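Local coordinates for protein N-acetylmuramoyl-L-alanine amidase (Peptoclostridium difficile, PDB 4RN7) that probably hydrolyses, as a zinc-dependent enzyme, the amide bond between N-acetylmuramic acid and L-alanine in bacterial cell-wall peptidoglycan, this chain being its amidase domain, at residues W98-K102 with A103-S107; L110-T113 with V114-I118. One frame throughout, in Å; residues are numbered along the deposited sequence.

Contact 1 and contact 2 follow one another along a single beta-alpha-beta unit of the amidase domain: residues 98-107 run from the end of strand 95-99 through the loop to the first residue of helix 107-122, and residues 110-118 are the body of that helix. Their centres lie 13 Å apart, and they meet where Tyr-99 CD1 packs on Ala-111 CB at 3.9 Å. A HEPES buffer molecule sits against the loop of contact 1 through its sulfonate, about 11 Å from the side chain of Leu-110. The zinc, held by His-12, Glu-28 and His-82, is elsewhere: contact 1 lies away from it, and in contact 2 the side chain of Gln-115 is about 12 Å from that of His-82.

Contact 1: residues W98-K102 with A103-S107; sequences WYRNK and ATDGS. With EPE (4-(2-hydroxyethyl)-1-piperazine ethanesulfonic acid), chain D.
Arg-100 reaches across the loop to Asp-105, forming a salt bridge with NH2 2.9 Å from OD2. The carboxylate oxygen lies near the guanidinium plane, yet the nitrogen meets it from above the carboxylate, the two planes being turned 71° apart. Asp-105 OD1 is left to close an Asx turn on Ser-107 N at 2.9 Å, while its syn lone pair takes Ser-107 OG at 2.6 Å; a short acid suits this place just before the helix. The tight part is at the type II turn from Arg-100 to Ala-103, where the small Ala-103 CB fits against the edge of the Tyr-99 ring, 3.8 Å from CD2. A chi1 of 60° sets that ring between the tyrosine's own N and C, and Tyr-99 CB meets Ser-107 CB. On the solvent side Lys-102 extends away, and the HEPES sulfonate settles on the loop: Thr-104 N gives its O1S a bond of 2.9 Å, and Arg-100 NH2 reaches O3S at 3.1 Å. Arg-100 NE and NH1 bind the carbonyls of Leu-137 and Met-142, fixing the guanidinium's rotation. With Asp-105 and the sulfonate both close to NH2, the arginine's positive charge is probably stabilised, and the loop offers a place for a sulfonate, here from buffer.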
ATOM      1  N   TRP A  98       0.677  -8.064   1.636  1.00 27.06           N
ATOM      2  CA  TRP A  98       0.134  -8.775   2.787  1.00 31.55           C
ATOM      3  C   TRP A  98      -1.390  -8.738   2.797  1.00 33.59           C
ATOM      4  O   TRP A  98      -1.998  -7.793   2.289  1.00 29.43           O
ATOM      5  CB  TRP A  98       0.591  -8.110   4.083  1.00 30.38           C
ATOM      6  CG  TRP A  98       2.071  -8.068   4.317  1.00 33.35           C
ATOM      7  CD1 TRP A  98       3.055  -8.616   3.544  1.00 33.89           C
ATOM      8  CD2 TRP A  98       2.728  -7.435   5.423  1.00 33.20           C
ATOM      9  NE1 TRP A  98       4.291  -8.360   4.109  1.00 35.81           N
ATOM     10  CE2 TRP A  98       4.112  -7.630   5.258  1.00 34.66           C
ATOM     11  CE3 TRP A  98       2.274  -6.712   6.536  1.00 34.13           C
ATOM     12  CZ2 TRP A  98       5.051  -7.133   6.175  1.00 39.54           C
ATOM     13  CZ3 TRP A  98       3.210  -6.219   7.441  1.00 38.21           C
ATOM     14  CH2 TRP A  98       4.576  -6.435   7.256  1.00 37.81           C
ATOM     15  N   TYR A  99      -1.988  -9.764   3.399  1.00 30.30           N
ATOM     16  CA  TYR A  99      -3.416  -9.784   3.701  1.00 32.71           C
ATOM     17  C   TYR A  99      -3.607 -10.463   5.060  1.00 34.65           C
ATOM     18  O   TYR A  99      -2.716 -11.179   5.520  1.00 35.49           O
ATOM     19  CB  TYR A  99      -4.202 -10.511   2.606  1.00 32.40           C
ATOM     20  CG  TYR A  99      -3.807 -11.955   2.406  1.00 33.29           C
ATOM     21  CD1 TYR A  99      -2.709 -12.293   1.634  1.00 39.05           C
ATOM     22  CD2 TYR A  99      -4.546 -12.982   2.980  1.00 37.81           C
ATOM     23  CE1 TYR A  99      -2.346 -13.618   1.443  1.00 38.31           C
ATOM     24  CE2 TYR A  99      -4.191 -14.307   2.792  1.00 43.63           C
ATOM     25  CZ  TYR A  99      -3.091 -14.615   2.027  1.00 45.81           C
ATOM     26  OH  TYR A  99      -2.742 -15.936   1.841  1.00 51.19           O
ATOM     27  N   ARG A 100      -4.754 -10.241   5.706  1.00 33.58           N
ATOM     28  CA  ARG A 100      -4.972 -10.754   7.066  1.00 37.52           C
ATOM     29  C   ARG A 100      -4.972 -12.276   7.121  1.00 45.54           C
ATOM     30  O   ARG A 100      -5.345 -12.933   6.151  1.00 40.84           O
ATOM     31  CB  ARG A 100      -6.272 -10.204   7.680  1.00 45.32           C
ATOM     32  CG  ARG A 100      -7.534 -10.981   7.324  1.00 43.38           C
ATOM     33  CD  ARG A 100      -8.780 -10.438   8.031  1.00 42.33           C
ATOM     34  NE  ARG A 100      -8.978  -9.021   7.734  1.00 38.00           N
ATOM     35  CZ  ARG A 100      -9.660  -8.565   6.685  1.00 41.70           C
ATOM     36  NH1 ARG A 100      -9.772  -7.260   6.474  1.00 35.29           N
ATOM     37  NH2 ARG A 100     -10.230  -9.417   5.836  1.00 37.58           N
ATOM     38  N   ASN A 101      -4.545 -12.824   8.259  1.00 42.14           N
ATOM     39  CA  ASN A 101      -4.506 -14.268   8.461  1.00 49.14           C
ATOM     40  C   ASN A 101      -5.796 -14.977   8.045  1.00 49.47           C
ATOM     41  O   ASN A 101      -6.885 -14.580   8.465  1.00 49.48           O
ATOM     42  CB  ASN A 101      -4.224 -14.593   9.931  1.00 53.56           C
ATOM     43  CG  ASN A 101      -2.790 -14.305  10.340  1.00 59.75           C
ATOM     44  OD1 ASN A 101      -1.925 -14.043   9.503  1.00 65.12           O
ATOM     45  ND2 ASN A 101      -2.531 -14.366  11.641  1.00 54.70           N
ATOM     46  N   LYS A 102      -5.656 -16.024   7.228  1.00 54.95           N
ATOM     47  CA  LYS A 102      -6.773 -16.896   6.847  1.00 54.21           C
ATOM     48  C   LYS A 102      -7.962 -16.148   6.237  1.00 54.89           C
ATOM     49  O   LYS A 102      -9.116 -16.529   6.442  1.00 60.39           O
ATOM     50  CB  LYS A 102      -7.244 -17.717   8.052  1.00 56.91           C
ATOM     51  CG  LYS A 102      -6.219 -18.714   8.577  1.00 62.02           C
ATOM     52  CD  LYS A 102      -6.729 -19.388   9.842  1.00 66.55           C
ATOM     53  CE  LYS A 102      -6.034 -20.716  10.084  1.00 78.19           C
ATOM     54  NZ  LYS A 102      -6.587 -21.393  11.293  1.00 83.03           N
ATOM     55  N   ALA A 103      -7.678 -15.091   5.489  1.00 52.35           N
ATOM     56  CA  ALA A 103      -8.738 -14.264   4.918  1.00 50.03           C
ATOM     57  C   ALA A 103      -9.632 -15.052   3.960  1.00 45.25           C
ATOM     58  O   ALA A 103      -9.146 -15.671   3.009  1.00 48.44           O
ATOM     59  CB  ALA A 103      -8.138 -13.059   4.212  1.00 45.89           C
ATOM     60  N   THR A 104     -10.936 -15.017   4.220  1.00 53.60           N
ATOM     61  CA  THR A 104     -11.925 -15.681   3.376  1.00 53.49           C
ATOM     62  C   THR A 104     -12.779 -14.665   2.611  1.00 54.55           C
ATOM     63  O   THR A 104     -13.631 -15.045   1.807  1.00 58.56           O
ATOM     64  CB  THR A 104     -12.861 -16.591   4.212  1.00 58.40           C
ATOM     65  OG1 THR A 104     -13.512 -15.824   5.234  1.00 60.93           O
ATOM     66  CG2 THR A 104     -12.081 -17.715   4.858  1.00 68.61           C
ATOM     67  N   ASP A 105     -12.533 -13.376   2.852  1.00 47.02           N
ATOM     68  CA  ASP A 105     -13.399 -12.316   2.342  1.00 51.03           C
ATOM     69  C   ASP A 105     -13.003 -11.777   0.966  1.00 52.03           C
ATOM     70  O   ASP A 105     -13.666 -10.882   0.432  1.00 52.64           O
ATOM     71  CB  ASP A 105     -13.478 -11.161   3.349  1.00 43.83           C
ATOM     72  CG  ASP A 105     -12.207 -10.307   3.383  1.00 46.57           C
ATOM     73  OD1 ASP A 105     -11.131 -10.780   2.956  1.00 44.08           O
ATOM     74  OD2 ASP A 105     -12.280  -9.151   3.855  1.00 43.42           O
ATOM     75  N   GLY A 106     -11.927 -12.305   0.398  1.00 47.16           N
ATOM     76  CA  GLY A 106     -11.471 -11.833  -0.897  1.00 55.16           C
ATOM     77  C   GLY A 106     -10.182 -11.034  -0.821  1.00 50.57           C
ATOM     78  O   GLY A 106      -9.632 -10.635  -1.851  1.00 44.55           O
ATOM     79  N   SER A 107      -9.707 -10.796   0.401  1.00 38.31           N
ATOM     80  CA  SER A 107      -8.425 -10.126   0.623  1.00 33.51           C
ATOM     81  C   SER A 107      -7.268 -10.855  -0.059  1.00 33.67           C
ATOM     82  O   SER A 107      -6.360 -10.223  -0.611  1.00 37.15           O
ATOM     83  CB  SER A 107      -8.129 -10.018   2.122  1.00 36.22           C
ATOM     84  OG  SER A 107      -9.060  -9.174   2.774  1.00 36.20           O
TER
HETATM   85  N1  EPE D 403     -13.118 -10.058   9.285  0.84 67.29           N
HETATM   86  C2  EPE D 403     -12.223  -9.990  10.449  0.84 68.81           C
HETATM   87  C6  EPE D 403     -13.426  -8.691   8.831  0.84 65.79           C
HETATM   88  C9  EPE D 403     -12.435 -10.761   8.194  0.84 61.19           C
HETATM   89  C10 EPE D 403     -12.550 -12.264   8.386  0.84 52.65           C
HETATM   90  S   EPE D 403     -12.341 -13.073   6.791  0.84 56.50           S
HETATM   91  O1S EPE D 403     -11.861 -14.441   6.957  0.84 56.90           O
HETATM   92  O2S EPE D 403     -13.631 -13.069   6.110  0.84 58.65           O
HETATM   93  O3S EPE D 403     -11.395 -12.317   5.983  0.84 41.12           O

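Contact 2: residues L110-T113 with V114-I118; sequences LAQT and VQSTI
This is an i to i+4 contact along one helix, 107-122, the connection between strands 95-99 and 126-131 of a beta-alpha-beta unit. Backbone hydrogen bonds carry it, such as Val-114 N to Leu-110 O at 3.0 Å, and side chains add to them on several faces. The Leu-110 and Val-114 side chains run alongside each other in the same direction, with CD1 3.9 Å from CG2; branched apolar chains suit this buried face. On the partly exposed side, Gln-112 bends at chi2 (60°), which turns its amide along the helix so that NE2 gives Ser-116 OG a bond of 2.9 Å, the hydroxyl standing out of the amide plane. Thr-117 OG1, beside its own backbone N at chi1 -56°, folds back to Thr-113 O at 2.7 Å. That carbonyl also accepts Thr-117 N, the two donors arriving from opposite faces of its plane; one oxygen thus takes two bonds, and the hydroxyl's proton finds its acceptor within the helix. Leu-110 and Val-114 rest on Ile-145 of strand 144-151, whereas Thr-113 and Thr-117 touch helix 164-185. Gln-115 turns to the sheet, where its buried amide bonds to Thr-97, Ile-95 and Asp-126, tying the helix to both strands it connects.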
ATOM      1  N   LEU A 110      -7.552 -10.180  -3.742  1.00 37.28           N
ATOM      2  CA  LEU A 110      -7.136  -8.797  -3.983  1.00 35.33           C
ATOM      3  C   LEU A 110      -5.611  -8.677  -3.956  1.00 36.44           C
ATOM      4  O   LEU A 110      -5.012  -8.034  -4.819  1.00 35.06           O
ATOM      5  CB  LEU A 110      -7.758  -7.866  -2.931  1.00 35.37           C
ATOM      6  CG  LEU A 110      -7.281  -6.410  -2.877  1.00 33.08           C
ATOM      7  CD1 LEU A 110      -7.575  -5.670  -4.183  1.00 36.90           C
ATOM      8  CD2 LEU A 110      -7.913  -5.683  -1.693  1.00 31.37           C
ATOM      9  N   ALA A 111      -4.993  -9.311  -2.962  1.00 35.74           N
ATOM     10  CA  ALA A 111      -3.544  -9.297  -2.809  1.00 32.85           C
ATOM     11  C   ALA A 111      -2.839  -9.883  -4.029  1.00 37.82           C
ATOM     12  O   ALA A 111      -1.872  -9.306  -4.526  1.00 35.53           O
ATOM     13  CB  ALA A 111      -3.136 -10.055  -1.545  1.00 33.57           C
ATOM     14  N   GLN A 112      -3.308 -11.033  -4.504  1.00 38.21           N
ATOM     15  CA  GLN A 112      -2.654 -11.675  -5.639  1.00 39.12           C
ATOM     16  C   GLN A 112      -2.801 -10.848  -6.919  1.00 40.35           C
ATOM     17  O   GLN A 112      -1.846 -10.702  -7.689  1.00 41.71           O
ATOM     18  CB  GLN A 112      -3.179 -13.095  -5.855  1.00 44.51           C
ATOM     19  CG  GLN A 112      -2.403 -13.868  -6.918  1.00 55.23           C
ATOM     20  CD  GLN A 112      -0.927 -14.032  -6.570  1.00 62.66           C
ATOM     21  OE1 GLN A 112      -0.555 -14.945  -5.833  1.00 71.36           O
ATOM     22  NE2 GLN A 112      -0.083 -13.143  -7.097  1.00 47.13           N
ATOM     23  N   THR A 113      -3.996 -10.308  -7.142  1.00 41.50           N
ATOM     24  CA  THR A 113      -4.258  -9.514  -8.339  1.00 46.33           C
ATOM     25  C   THR A 113      -3.390  -8.251  -8.357  1.00 35.65           C
ATOM     26  O   THR A 113      -2.723  -7.962  -9.360  1.00 37.04           O
ATOM     27  CB  THR A 113      -5.754  -9.171  -8.461  1.00 47.69           C
ATOM     28  OG1 THR A 113      -6.502 -10.388  -8.549  1.00 46.95           O
ATOM     29  CG2 THR A 113      -6.021  -8.333  -9.699  1.00 48.32           C
ATOM     30  N   VAL A 114      -3.385  -7.521  -7.244  1.00 32.64           N
ATOM     31  CA  VAL A 114      -2.551  -6.326  -7.125  1.00 29.95           C
ATOM     32  C   VAL A 114      -1.061  -6.674  -7.250  1.00 38.02           C
ATOM     33  O   VAL A 114      -0.341  -6.057  -8.040  1.00 33.06           O
ATOM     34  CB  VAL A 114      -2.848  -5.559  -5.828  1.00 31.24           C
ATOM     35  CG1 VAL A 114      -1.758  -4.524  -5.543  1.00 27.60           C
ATOM     36  CG2 VAL A 114      -4.224  -4.880  -5.924  1.00 34.61           C
ATOM     37  N   GLN A 115      -0.607  -7.674  -6.499  1.00 32.73           N
ATOM     38  CA  GLN A 115       0.798  -8.109  -6.582  1.00 35.03           C
ATOM     39  C   GLN A 115       1.244  -8.475  -8.002  1.00 36.55           C
ATOM     40  O   GLN A 115       2.289  -8.008  -8.470  1.00 35.21           O
ATOM     41  CB  GLN A 115       1.056  -9.280  -5.630  1.00 30.11           C
ATOM     42  CG  GLN A 115       2.455  -9.883  -5.736  1.00 32.39           C
ATOM     43  CD  GLN A 115       3.508  -9.039  -5.043  1.00 33.49           C
ATOM     44  OE1 GLN A 115       3.193  -8.192  -4.206  1.00 33.06           O
ATOM     45  NE2 GLN A 115       4.775  -9.274  -5.385  1.00 30.85           N
ATOM     46  N   SER A 116       0.462  -9.300  -8.692  1.00 35.77           N
ATOM     47  CA  SER A 116       0.815  -9.696 -10.049  1.00 38.86           C
ATOM     48  C   SER A 116       0.841  -8.512 -11.010  1.00 41.10           C
ATOM     49  O   SER A 116       1.687  -8.445 -11.899  1.00 39.69           O
ATOM     50  CB  SER A 116      -0.143 -10.770 -10.553  1.00 49.94           C
ATOM     51  OG  SER A 116       0.003 -11.949  -9.791  1.00 49.60           O
ATOM     52  N   THR A 117      -0.081  -7.573 -10.822  1.00 36.57           N
ATOM     53  CA  THR A 117      -0.166  -6.421 -11.708  1.00 41.09           C
ATOM     54  C   THR A 117       1.029  -5.486 -11.485  1.00 35.94           C
ATOM     55  O   THR A 117       1.619  -4.972 -12.447  1.00 38.58           O
ATOM     56  CB  THR A 117      -1.498  -5.674 -11.511  1.00 41.78           C
ATOM     57  OG1 THR A 117      -2.583  -6.595 -11.706  1.00 40.60           O
ATOM     58  CG2 THR A 117      -1.621  -4.545 -12.521  1.00 43.87           C
ATOM     59  N   ILE A 118       1.382  -5.278 -10.220  1.00 33.77           N
ATOM     60  CA  ILE A 118       2.551  -4.476  -9.874  1.00 33.23           C
ATOM     61  C   ILE A 118       3.773  -5.050 -10.581  1.00 36.46           C
ATOM     62  O   ILE A 118       4.508  -4.318 -11.246  1.00 39.61           O
ATOM     63  CB  ILE A 118       2.812  -4.458  -8.351  1.00 32.80           C
ATOM     64  CG1 ILE A 118       1.751  -3.642  -7.620  1.00 29.88           C
ATOM     65  CG2 ILE A 118       4.174  -3.852  -8.054  1.00 31.88           C
ATOM     66  CD1 ILE A 118       1.829  -3.789  -6.104  1.00 27.24           C
TER